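Local coordinates for protein methyl-coenzyme M reductase subunit beta (Methanosarcina barkeri, PDB 1E6Y) that forms part of methyl-coenzyme M reductase, the nickel enzyme that makes methane and the coenzyme M-coenzyme B heterodisulfide from methyl-coenzyme M and coenzyme B, at residues E[323-328]-E[359-364]; E[310-315]-E[390-395]. All blocks are in the same frame, centred on the assembly; numbering follows the deposited sequence.

Contact 1 (E[323-328]-E[359-364]); sequences NVSSTL and FSHSIY. With F43 (factor 430), chain G; COM (1-thioethanesulfonic acid), chain N.
Ser-325 (chi1 60°) and Ser-360 (chi1 57°) both hold OG between their own backbone N and carbonyl carbon; in Ser-360 this sends OG back toward the helix, in Ser-325 it sets OG beside the His-361 ring edge, and the two OG atoms lie 3.7 Å apart. They join the N-terminal part of helix 323-339 to the loop that follows helix 348-358 and runs on into the coenzyme pocket of the largely helical C-terminal region. A water bridges the serines, lying 3.1 Å from OG of Ser-325 and donating to OG of Ser-360 at 2.9 Å. Serine suits both places, being short enough to admit the loop beside the helix and polar enough to hold the bridging water; OG of Ser-360 is also bonded to Phe-356 O on the preceding helix. His-361 presents its ring by the edge: OG of Ser-325 lies near the ring plane, 3.4 Å from CE1. The imidazole is held from both nitrogens, ND1 by Ser-357 O and NE2 by Asp-113 of the gamma subunit, which limits its rotation. Asp-113 also takes OG of Ser-326, so one carboxylate links helix and loop. Farther along, Ser-362, Ile-363 and Tyr-364 border factor 430. Ile-363 lays CG1 over the centre of the Tyr-364 ring, 3.5 Å above its plane, and its N-H makes a weak bond to the cofactor's O7B. Coenzyme M ligates the nickel through S1, and Tyr-364, which binds coenzyme M, places its OH 3.2 Å from that sulfur.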
ATOM      1  N   ASN E 323     -28.966  -1.918  15.809  1.00  9.19           N
ATOM      2  CA  ASN E 323     -30.159  -1.282  15.251  1.00  9.60           C
ATOM      3  C   ASN E 323     -29.851   0.031  14.533  1.00  9.11           C
ATOM      4  O   ASN E 323     -30.666   0.522  13.753  1.00  8.99           O
ATOM      5  CB  ASN E 323     -31.193  -1.025  16.353  1.00 10.00           C
ATOM      6  CG  ASN E 323     -31.709  -2.302  16.983  1.00 11.01           C
ATOM      7  OD1 ASN E 323     -31.333  -3.404  16.585  1.00 11.14           O
ATOM      8  ND2 ASN E 323     -32.562  -2.159  17.993  1.00 11.23           N
ATOM      9  N   VAL E 324     -28.669   0.585  14.787  1.00  8.44           N
ATOM     10  CA  VAL E 324     -28.297   1.882  14.226  1.00  8.46           C
ATOM     11  C   VAL E 324     -28.162   1.884  12.699  1.00  8.60           C
ATOM     12  O   VAL E 324     -28.522   2.867  12.053  1.00  8.91           O
ATOM     13  CB  VAL E 324     -26.985   2.420  14.860  1.00  7.64           C
ATOM     14  CG1 VAL E 324     -25.793   1.557  14.452  1.00  8.66           C
ATOM     15  CG2 VAL E 324     -26.763   3.866  14.454  1.00  8.63           C
ATOM     16  N   SER E 325     -27.675   0.789  12.119  1.00  8.74           N
ATOM     17  CA  SER E 325     -27.445   0.763  10.674  1.00  9.31           C
ATOM     18  C   SER E 325     -28.753   0.844   9.895  1.00  9.46           C
ATOM     19  O   SER E 325     -28.886   1.649   8.972  1.00  9.19           O
ATOM     20  CB  SER E 325     -26.645  -0.483  10.259  1.00  8.85           C
ATOM     21  OG  SER E 325     -27.315  -1.687  10.585  1.00  9.71           O
ATOM     22  N   SER E 326     -29.753   0.088  10.342  1.00  9.93           N
ATOM     23  CA  SER E 326     -31.064   0.100   9.699  1.00 10.70           C
ATOM     24  C   SER E 326     -31.849   1.364  10.049  1.00 10.42           C
ATOM     25  O   SER E 326     -32.636   1.857   9.240  1.00 11.42           O
ATOM     26  CB  SER E 326     -31.862  -1.144  10.102  1.00 10.92           C
ATOM     27  OG  SER E 326     -31.909  -1.283  11.511  1.00 13.13           O
ATOM     28  N   THR E 327     -31.601   1.907  11.240  1.00 10.39           N
ATOM     29  CA  THR E 327     -32.252   3.144  11.669  1.00  9.68           C
ATOM     30  C   THR E 327     -31.873   4.310  10.758  1.00  8.88           C
ATOM     31  O   THR E 327     -32.738   5.053  10.301  1.00  8.52           O
ATOM     32  CB  THR E 327     -31.877   3.506  13.123  1.00  9.53           C
ATOM     33  OG1 THR E 327     -32.353   2.487  14.011  1.00  9.93           O
ATOM     34  CG2 THR E 327     -32.495   4.833  13.514  1.00 10.03           C
ATOM     35  N   LEU E 328     -30.578   4.453  10.488  1.00  8.94           N
ATOM     36  CA  LEU E 328     -30.078   5.515   9.618  1.00  8.67           C
ATOM     37  C   LEU E 328     -30.614   5.365   8.192  1.00  8.47           C
ATOM     38  O   LEU E 328     -30.956   6.354   7.543  1.00  9.23           O
ATOM     39  CB  LEU E 328     -28.544   5.505   9.603  1.00  8.94           C
ATOM     40  CG  LEU E 328     -27.801   6.369  10.630  1.00  8.83           C
ATOM     41  CD1 LEU E 328     -28.370   6.152  12.025  1.00  9.88           C
ATOM     42  CD2 LEU E 328     -26.314   6.033  10.594  1.00 10.07           C
ATOM     43  N   PHE E 359     -22.184  -4.285   5.915  1.00  8.47           N
ATOM     44  CA  PHE E 359     -20.901  -4.592   6.541  1.00  8.20           C
ATOM     45  C   PHE E 359     -20.970  -4.724   8.059  1.00  8.54           C
ATOM     46  O   PHE E 359     -19.945  -4.887   8.718  1.00  9.14           O
ATOM     47  CB  PHE E 359     -19.858  -3.546   6.147  1.00  8.70           C
ATOM     48  CG  PHE E 359     -19.197  -3.818   4.825  1.00  7.90           C
ATOM     49  CD1 PHE E 359     -19.444  -3.002   3.724  1.00  7.99           C
ATOM     50  CD2 PHE E 359     -18.329  -4.897   4.678  1.00  8.28           C
ATOM     51  CE1 PHE E 359     -18.830  -3.252   2.498  1.00  8.16           C
ATOM     52  CE2 PHE E 359     -17.711  -5.159   3.457  1.00  8.11           C
ATOM     53  CZ  PHE E 359     -17.963  -4.335   2.363  1.00  7.54           C
ATOM     54  N   SER E 360     -22.183  -4.749   8.604  1.00  7.99           N
ATOM     55  CA  SER E 360     -22.375  -5.139   9.995  1.00  8.17           C
ATOM     56  C   SER E 360     -23.316  -6.341  10.113  1.00  8.66           C
ATOM     57  O   SER E 360     -23.783  -6.670  11.208  1.00  9.11           O
ATOM     58  CB  SER E 360     -22.895  -3.953  10.823  1.00  8.69           C
ATOM     59  OG  SER E 360     -24.099  -3.423  10.294  1.00  9.32           O
ATOM     60  N   HIS E 361     -23.518  -7.043   8.998  1.00  8.38           N
ATOM     61  CA  HIS E 361     -24.394  -8.216   8.952  1.00  8.91           C
ATOM     62  C   HIS E 361     -23.935  -9.265   7.928  1.00  9.08           C
ATOM     63  O   HIS E 361     -24.710 -10.147   7.559  1.00  9.02           O
ATOM     64  CB  HIS E 361     -25.835  -7.802   8.611  1.00  8.82           C
ATOM     65  CG  HIS E 361     -26.484  -6.927   9.642  1.00  9.26           C
ATOM     66  ND1 HIS E 361     -26.247  -5.573   9.724  1.00  8.45           N
ATOM     67  CD2 HIS E 361     -27.408  -7.204  10.591  1.00  8.61           C
ATOM     68  CE1 HIS E 361     -26.993  -5.053  10.679  1.00  8.80           C
ATOM     69  NE2 HIS E 361     -27.709  -6.021  11.222  1.00  9.16           N
ATOM     70  N   SER E 362     -22.694  -9.160   7.455  1.00  9.62           N
ATOM     71  CA  SER E 362     -22.218 -10.038   6.383  1.00  9.50           C
ATOM     72  C   SER E 362     -20.833 -10.627   6.644  1.00  9.75           C
ATOM     73  O   SER E 362     -20.202 -10.340   7.663  1.00  9.71           O
ATOM     74  CB  SER E 362     -22.203  -9.288   5.051  1.00 10.57           C
ATOM     75  OG  SER E 362     -21.105  -8.393   4.983  1.00 11.42           O
ATOM     76  N   ILE E 363     -20.345 -11.411   5.684  1.00  9.48           N
ATOM     77  CA  ILE E 363     -19.049 -12.077   5.814  1.00  9.68           C
ATOM     78  C   ILE E 363     -17.865 -11.199   5.400  1.00  9.71           C
ATOM     79  O   ILE E 363     -16.726 -11.490   5.753  1.00 10.41           O
ATOM     80  CB  ILE E 363     -18.994 -13.386   4.976  1.00 10.25           C
ATOM     81  CG1 ILE E 363     -19.151 -13.070   3.486  1.00 10.76           C
ATOM     82  CG2 ILE E 363     -20.080 -14.349   5.431  1.00 10.18           C
ATOM     83  CD1 ILE E 363     -18.890 -14.250   2.573  1.00 10.21           C
ATOM     84  N   TYR E 364     -18.138 -10.099   4.702  1.00  9.20           N
ATOM     85  CA  TYR E 364     -17.119  -9.450   3.877  1.00  9.07           C
ATOM     86  C   TYR E 364     -16.168  -8.490   4.585  1.00  9.38           C
ATOM     87  O   TYR E 364     -15.093  -8.177   4.066  1.00  9.81           O
ATOM     88  CB  TYR E 364     -17.785  -8.735   2.704  1.00  9.03           C
ATOM     89  CG  TYR E 364     -18.558  -9.670   1.809  1.00  9.26           C
ATOM     90  CD1 TYR E 364     -19.944  -9.760   1.900  1.00  8.96           C
ATOM     91  CD2 TYR E 364     -17.901 -10.478   0.883  1.00  8.43           C
ATOM     92  CE1 TYR E 364     -20.664 -10.627   1.083  1.00  8.71           C
ATOM     93  CE2 TYR E 364     -18.609 -11.355   0.067  1.00  9.61           C
ATOM     94  CZ  TYR E 364     -19.990 -11.422   0.171  1.00  9.92           C
ATOM     95  OH  TYR E 364     -20.697 -12.280  -0.637  1.00 10.67           O
TER
HETATM   96 NI   F43 G2570     -24.457 -13.796  -2.083  1.00  9.09          NI
HETATM   97  NA  F43 G2570     -22.484 -14.488  -1.584  1.00  9.56           N
HETATM   98  CHA F43 G2570     -21.664 -14.204  -3.949  1.00  8.49           C
HETATM   99  C1A F43 G2570     -21.721 -14.711  -2.535  1.00  9.24           C
HETATM  100  C2A F43 G2570     -20.551 -15.776  -2.162  1.00  9.13           C
HETATM  101  C3A F43 G2570     -21.296 -16.428  -0.929  1.00  8.87           C
HETATM  102  C4A F43 G2570     -22.064 -15.233  -0.422  1.00  8.41           C
HETATM  103  C5A F43 G2570     -19.274 -15.027  -1.669  1.00  8.69           C
HETATM  104  C6A F43 G2570     -18.170 -16.029  -1.273  1.00  9.74           C
HETATM  105  O7A F43 G2570     -17.468 -16.591  -2.169  1.00 10.06           O
HETATM  106  N8A F43 G2570     -17.945 -16.311  -0.021  1.00  9.71           N
HETATM  107  C9A F43 G2570     -20.287 -16.707  -3.307  1.00  9.22           C
HETATM  108  CAA F43 G2570     -22.282 -17.670  -1.305  1.00  8.81           C
HETATM  109  CBA F43 G2570     -21.515 -18.933  -1.586  1.00 10.62           C
HETATM  110  CCA F43 G2570     -22.041 -20.133  -0.867  1.00 10.55           C
HETATM  111  ODA F43 G2570     -23.230 -20.514  -1.092  1.00 11.98           O
HETATM  112  OEA F43 G2570     -21.297 -20.738  -0.059  1.00 11.16           O
HETATM  113  NB  F43 G2570     -24.871 -13.855  -0.041  1.00  9.82           N
HETATM  114  CHB F43 G2570     -23.226 -15.571   0.537  1.00  9.11           C
HETATM  115  C1B F43 G2570     -23.924 -14.446   1.018  1.00 10.11           C
HETATM  116  C2B F43 G2570     -24.854 -14.693   2.374  1.00 10.58           C
HETATM  117  C3B F43 G2570     -26.340 -14.476   1.770  1.00 10.84           C
HETATM  118  C4B F43 G2570     -25.976 -13.875   0.415  1.00 10.40           C
HETATM  119  N5B F43 G2570     -23.077 -13.306   1.606  1.00  9.91           N
HETATM  120  C6B F43 G2570     -23.349 -12.866   2.799  1.00 12.69           C
HETATM  121  O7B F43 G2570     -22.686 -11.997   3.368  1.00 13.28           O
HETATM  122  C8B F43 G2570     -24.560 -13.589   3.355  1.00 11.88           C
HETATM  123  C9B F43 G2570     -24.577 -16.027   3.028  1.00 11.11           C
HETATM  124  CAB F43 G2570     -27.028 -15.946   1.645  1.00 11.44           C
HETATM  125  CBB F43 G2570     -28.421 -15.867   1.074  1.00 11.74           C
HETATM  126  CCB F43 G2570     -29.029 -17.239   1.106  1.00 11.82           C
HETATM  127  ODB F43 G2570     -29.190 -17.707   2.250  1.00 11.10           O
HETATM  128  OEB F43 G2570     -29.334 -17.866   0.073  1.00 10.93           O
HETATM  129  NC  F43 G2570     -26.412 -13.392  -2.593  1.00  9.88           N
HETATM  130  CHC F43 G2570     -27.232 -13.336  -0.316  1.00 10.41           C
HETATM  131  C1C F43 G2570     -27.363 -13.151  -1.635  1.00 10.25           C
HETATM  132  C2C F43 G2570     -28.646 -12.619  -2.199  1.00  9.96           C
HETATM  133  C3C F43 G2570     -28.378 -12.759  -3.735  1.00 10.05           C
HETATM  134  C4C F43 G2570     -26.953 -13.123  -3.825  1.00 10.32           C
HETATM  135  C5C F43 G2570     -28.825 -11.102  -1.888  1.00  9.92           C
HETATM  136  C6C F43 G2570     -30.114 -10.566  -2.450  1.00 10.11           C
HETATM  137  O7C F43 G2570     -31.184 -11.142  -2.114  1.00 10.18           O
HETATM  138  O8C F43 G2570     -30.096  -9.565  -3.220  1.00  9.74           O
HETATM  139  C8C F43 G2570     -29.175 -13.970  -4.299  1.00 10.31           C
HETATM  140  C9C F43 G2570     -30.708 -13.794  -4.340  1.00 10.21           C
HETATM  141  CAC F43 G2570     -31.465 -15.011  -4.894  1.00 11.08           C
HETATM  142  OBC F43 G2570     -30.858 -16.044  -5.267  1.00 10.42           O
HETATM  143  OCC F43 G2570     -32.720 -14.919  -4.951  1.00 11.55           O
HETATM  144  ND  F43 G2570     -24.207 -14.125  -4.042  1.00  9.20           N
HETATM  145  CHD F43 G2570     -26.344 -13.269  -4.992  1.00 10.60           C
HETATM  146  C5D F43 G2570     -24.668 -13.123  -7.473  1.00 10.83           C
HETATM  147  C6D F43 G2570     -26.140 -12.955  -7.652  1.00 11.02           C
HETATM  148  C7D F43 G2570     -26.867 -12.767  -6.350  1.00 12.05           C
HETATM  149  O8D F43 G2570     -27.938 -12.137  -6.467  1.00 14.42           O
HETATM  150  C9D F43 G2570     -22.231 -15.526  -6.936  1.00  9.19           C
HETATM  151  CAD F43 G2570     -21.917 -15.168  -8.329  1.00  9.43           C
HETATM  152  OBD F43 G2570     -21.817 -16.079  -9.209  1.00  8.67           O
HETATM  153  OCD F43 G2570     -21.756 -13.938  -8.636  1.00  9.48           O
HETATM  154  C1D F43 G2570     -24.885 -13.828  -5.101  1.00  9.75           C
HETATM  155  C2D F43 G2570     -24.345 -14.143  -6.453  1.00  9.53           C
HETATM  156  C3D F43 G2570     -22.865 -14.457  -6.118  1.00  8.96           C
HETATM  157  C4D F43 G2570     -22.924 -14.747  -4.679  1.00  8.74           C
HETATM  158  C1  COM N5572     -24.683 -10.429  -1.087  1.00 16.04           C
HETATM  159  C2  COM N5572     -24.321 -10.455   0.402  1.00 17.71           C
HETATM  160  S1  COM N5572     -23.521 -11.442  -2.007  1.00 17.26           S
HETATM  161  S2  COM N5572     -25.698  -9.916   1.424  1.00 18.12           S
HETATM  162  O1S COM N5572     -26.351  -8.749   0.751  1.00 16.87           O
HETATM  163  O2S COM N5572     -25.167  -9.506   2.789  1.00 17.59           O
HETATM  164  O3S COM N5572     -26.682 -11.041   1.583  1.00 17.86           O
HETATM  165  O   HOH W   1     -25.362  -2.659  12.756  1.00 11.49           O

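Contact 2 (E[310-315]-E[390-395]); sequences ATLVNC and VCAAVA
Ala-393 CB meets two side chains of the facing helix: SG of Cys-315 at 3.6 Å and, one turn earlier, CG2 of Thr-311 at 4.1 Å. Beside this group the CD2 branch of Leu-312 reaches CB of Ala-392 at 3.9 Å. The leucine leaves its helix obliquely to the neighbour, and only its end closes in, whereas Thr-311 and Cys-315 point across directly. With CG2 opposite the backbone N, Thr-311 offers its methyl to the interface, while OG1 turns back to Thr-307 O, so the buried hydroxyl has a partner in its own helix while the methyl faces the neighbour. The two segments form a nearly parallel helix pair within the helical C-terminal region, their axes 9.3 Å apart at a crossing angle of -24°. Two adjacent alanines suit this spacing, since a methyl leaves room for the longer leucine and cysteine chains opposite. Further helices pack on the pair. Val-324 of helix 323-339 packs on Ala-393, and Leu-328 on Thr-311; Ser-208 of helix 204-221 lies against Ala-392. Leu-396, just past the end of helix 387-395, touches both Leu-312 and Cys-315, and Thr-66 of the gamma subunit also packs on Leu-312.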
ATOM      1  N   ALA E 310     -34.059   9.025  16.027  1.00 10.19           N
ATOM      2  CA  ALA E 310     -34.525   7.683  15.693  1.00  9.52           C
ATOM      3  C   ALA E 310     -33.556   6.620  16.201  1.00  9.66           C
ATOM      4  O   ALA E 310     -33.980   5.560  16.650  1.00  9.60           O
ATOM      5  CB  ALA E 310     -34.711   7.549  14.186  1.00 10.02           C
ATOM      6  N   THR E 311     -32.257   6.912  16.136  1.00  9.05           N
ATOM      7  CA  THR E 311     -31.232   6.007  16.659  1.00  9.01           C
ATOM      8  C   THR E 311     -31.387   5.835  18.168  1.00  8.85           C
ATOM      9  O   THR E 311     -31.401   4.712  18.676  1.00  9.21           O
ATOM     10  CB  THR E 311     -29.805   6.530  16.358  1.00  9.02           C
ATOM     11  OG1 THR E 311     -29.583   6.540  14.942  1.00  9.32           O
ATOM     12  CG2 THR E 311     -28.758   5.642  17.019  1.00  9.36           C
ATOM     13  N   LEU E 312     -31.536   6.950  18.875  1.00  8.90           N
ATOM     14  CA  LEU E 312     -31.696   6.918  20.324  1.00  9.80           C
ATOM     15  C   LEU E 312     -32.961   6.164  20.737  1.00 10.08           C
ATOM     16  O   LEU E 312     -32.940   5.395  21.697  1.00  9.94           O
ATOM     17  CB  LEU E 312     -31.712   8.346  20.883  1.00 11.30           C
ATOM     18  CG  LEU E 312     -30.378   9.095  20.790  1.00 12.79           C
ATOM     19  CD1 LEU E 312     -30.537  10.516  21.304  1.00 14.14           C
ATOM     20  CD2 LEU E 312     -29.322   8.360  21.595  1.00 15.36           C
ATOM     21  N   VAL E 313     -34.008   6.281  19.925  1.00 10.14           N
ATOM     22  CA  VAL E 313     -35.277   5.611  20.198  1.00 10.33           C
ATOM     23  C   VAL E 313     -35.220   4.120  19.855  1.00 10.40           C
ATOM     24  O   VAL E 313     -35.648   3.281  20.651  1.00 10.53           O
ATOM     25  CB  VAL E 313     -36.440   6.287  19.421  1.00 10.20           C
ATOM     26  CG1 VAL E 313     -37.715   5.450  19.519  1.00 11.12           C
ATOM     27  CG2 VAL E 313     -36.689   7.682  19.976  1.00 11.20           C
ATOM     28  N   ASN E 314     -34.644   3.792  18.699  1.00 10.38           N
ATOM     29  CA  ASN E 314     -34.626   2.410  18.221  1.00 10.14           C
ATOM     30  C   ASN E 314     -33.537   1.562  18.876  1.00 10.35           C
ATOM     31  O   ASN E 314     -33.784   0.417  19.263  1.00 10.31           O
ATOM     32  CB  ASN E 314     -34.463   2.376  16.699  1.00 10.34           C
ATOM     33  CG  ASN E 314     -34.878   1.044  16.102  1.00 11.64           C
ATOM     34  OD1 ASN E 314     -35.851   0.426  16.541  1.00 11.03           O
ATOM     35  ND2 ASN E 314     -34.128   0.583  15.110  1.00 11.29           N
ATOM     36  N   CYS E 315     -32.330   2.112  18.973  1.00 10.08           N
ATOM     37  CA  CYS E 315     -31.255   1.448  19.706  1.00 10.41           C
ATOM     38  C   CYS E 315     -31.532   1.459  21.204  1.00 10.14           C
ATOM     39  O   CYS E 315     -31.237   0.490  21.901  1.00 10.56           O
ATOM     40  CB  CYS E 315     -29.913   2.123  19.420  1.00 10.65           C
ATOM     41  SG  CYS E 315     -29.333   1.875  17.739  1.00 10.85           S
ATOM     42  N   VAL E 390     -23.797   6.281  15.375  1.00  8.58           N
ATOM     43  CA  VAL E 390     -23.123   5.027  15.699  1.00  9.06           C
ATOM     44  C   VAL E 390     -22.522   5.059  17.108  1.00  8.82           C
ATOM     45  O   VAL E 390     -22.678   4.111  17.870  1.00  9.09           O
ATOM     46  CB  VAL E 390     -22.018   4.708  14.666  1.00  8.27           C
ATOM     47  CG1 VAL E 390     -21.344   3.385  14.998  1.00  8.48           C
ATOM     48  CG2 VAL E 390     -22.618   4.653  13.272  1.00  9.33           C
ATOM     49  N   CYS E 391     -21.900   6.176  17.473  1.00  9.31           N
ATOM     50  CA  CYS E 391     -21.322   6.320  18.805  1.00  8.83           C
ATOM     51  C   CYS E 391     -22.391   6.278  19.893  1.00  8.79           C
ATOM     52  O   CYS E 391     -22.187   5.667  20.944  1.00  9.36           O
ATOM     53  CB  CYS E 391     -20.531   7.624  18.902  1.00  8.84           C
ATOM     54  SG  CYS E 391     -19.082   7.667  17.833  1.00  9.67           S
ATOM     55  N   ALA E 392     -23.532   6.909  19.626  1.00  8.68           N
ATOM     56  CA  ALA E 392     -24.674   6.867  20.541  1.00  8.36           C
ATOM     57  C   ALA E 392     -25.248   5.456  20.652  1.00  9.16           C
ATOM     58  O   ALA E 392     -25.563   4.990  21.746  1.00  9.18           O
ATOM     59  CB  ALA E 392     -25.754   7.839  20.077  1.00  8.36           C
ATOM     60  N   ALA E 393     -25.324   4.760  19.520  1.00  9.24           N
ATOM     61  CA  ALA E 393     -25.837   3.390  19.482  1.00  9.62           C
ATOM     62  C   ALA E 393     -24.978   2.449  20.322  1.00 10.19           C
ATOM     63  O   ALA E 393     -25.493   1.625  21.084  1.00 10.31           O
ATOM     64  CB  ALA E 393     -25.890   2.901  18.051  1.00  9.76           C
ATOM     65  N   VAL E 394     -23.664   2.595  20.190  1.00 10.20           N
ATOM     66  CA  VAL E 394     -22.713   1.802  20.954  1.00 10.70           C
ATOM     67  C   VAL E 394     -22.837   2.093  22.450  1.00 10.76           C
ATOM     68  O   VAL E 394     -22.847   1.171  23.269  1.00 10.80           O
ATOM     69  CB  VAL E 394     -21.271   2.079  20.472  1.00 11.89           C
ATOM     70  CG1 VAL E 394     -20.263   1.462  21.417  1.00 13.62           C
ATOM     71  CG2 VAL E 394     -21.090   1.518  19.074  1.00 13.69           C
ATOM     72  N   ALA E 395     -23.035   3.364  22.788  1.00  9.83           N
ATOM     73  CA  ALA E 395     -23.221   3.779  24.177  1.00 10.54           C
ATOM     74  C   ALA E 395     -24.470   3.156  24.808  1.00 11.28           C
ATOM     75  O   ALA E 395     -24.500   2.908  26.011  1.00 12.51           O
ATOM     76  CB  ALA E 395     -23.298   5.299  24.259  1.00  9.81           C
TER

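Overall arrangement
Contacts 1 and 2 have centres about 13 Å apart, on the same side of the chain's centre and in the same C-terminal domain family. Along the chain the order is 310-315, 323-328, 359-364, 390-395, so contact 2 brackets contact 1. Consecutive helices 296-318 and 323-339 connect them directly: Asn-314 probably bonds through ND2 to OG1 of Thr-327 (2.8 Å) and through its O to ND2 of Asn-323. Contact 2 lies away from the coenzyme-binding sites, in a helical core, whereas the loop of contact 1 leads from that core to the coenzymes. The gamma subunit touches both contacts, so the helical core and the pocket loop share a subunit neighbour.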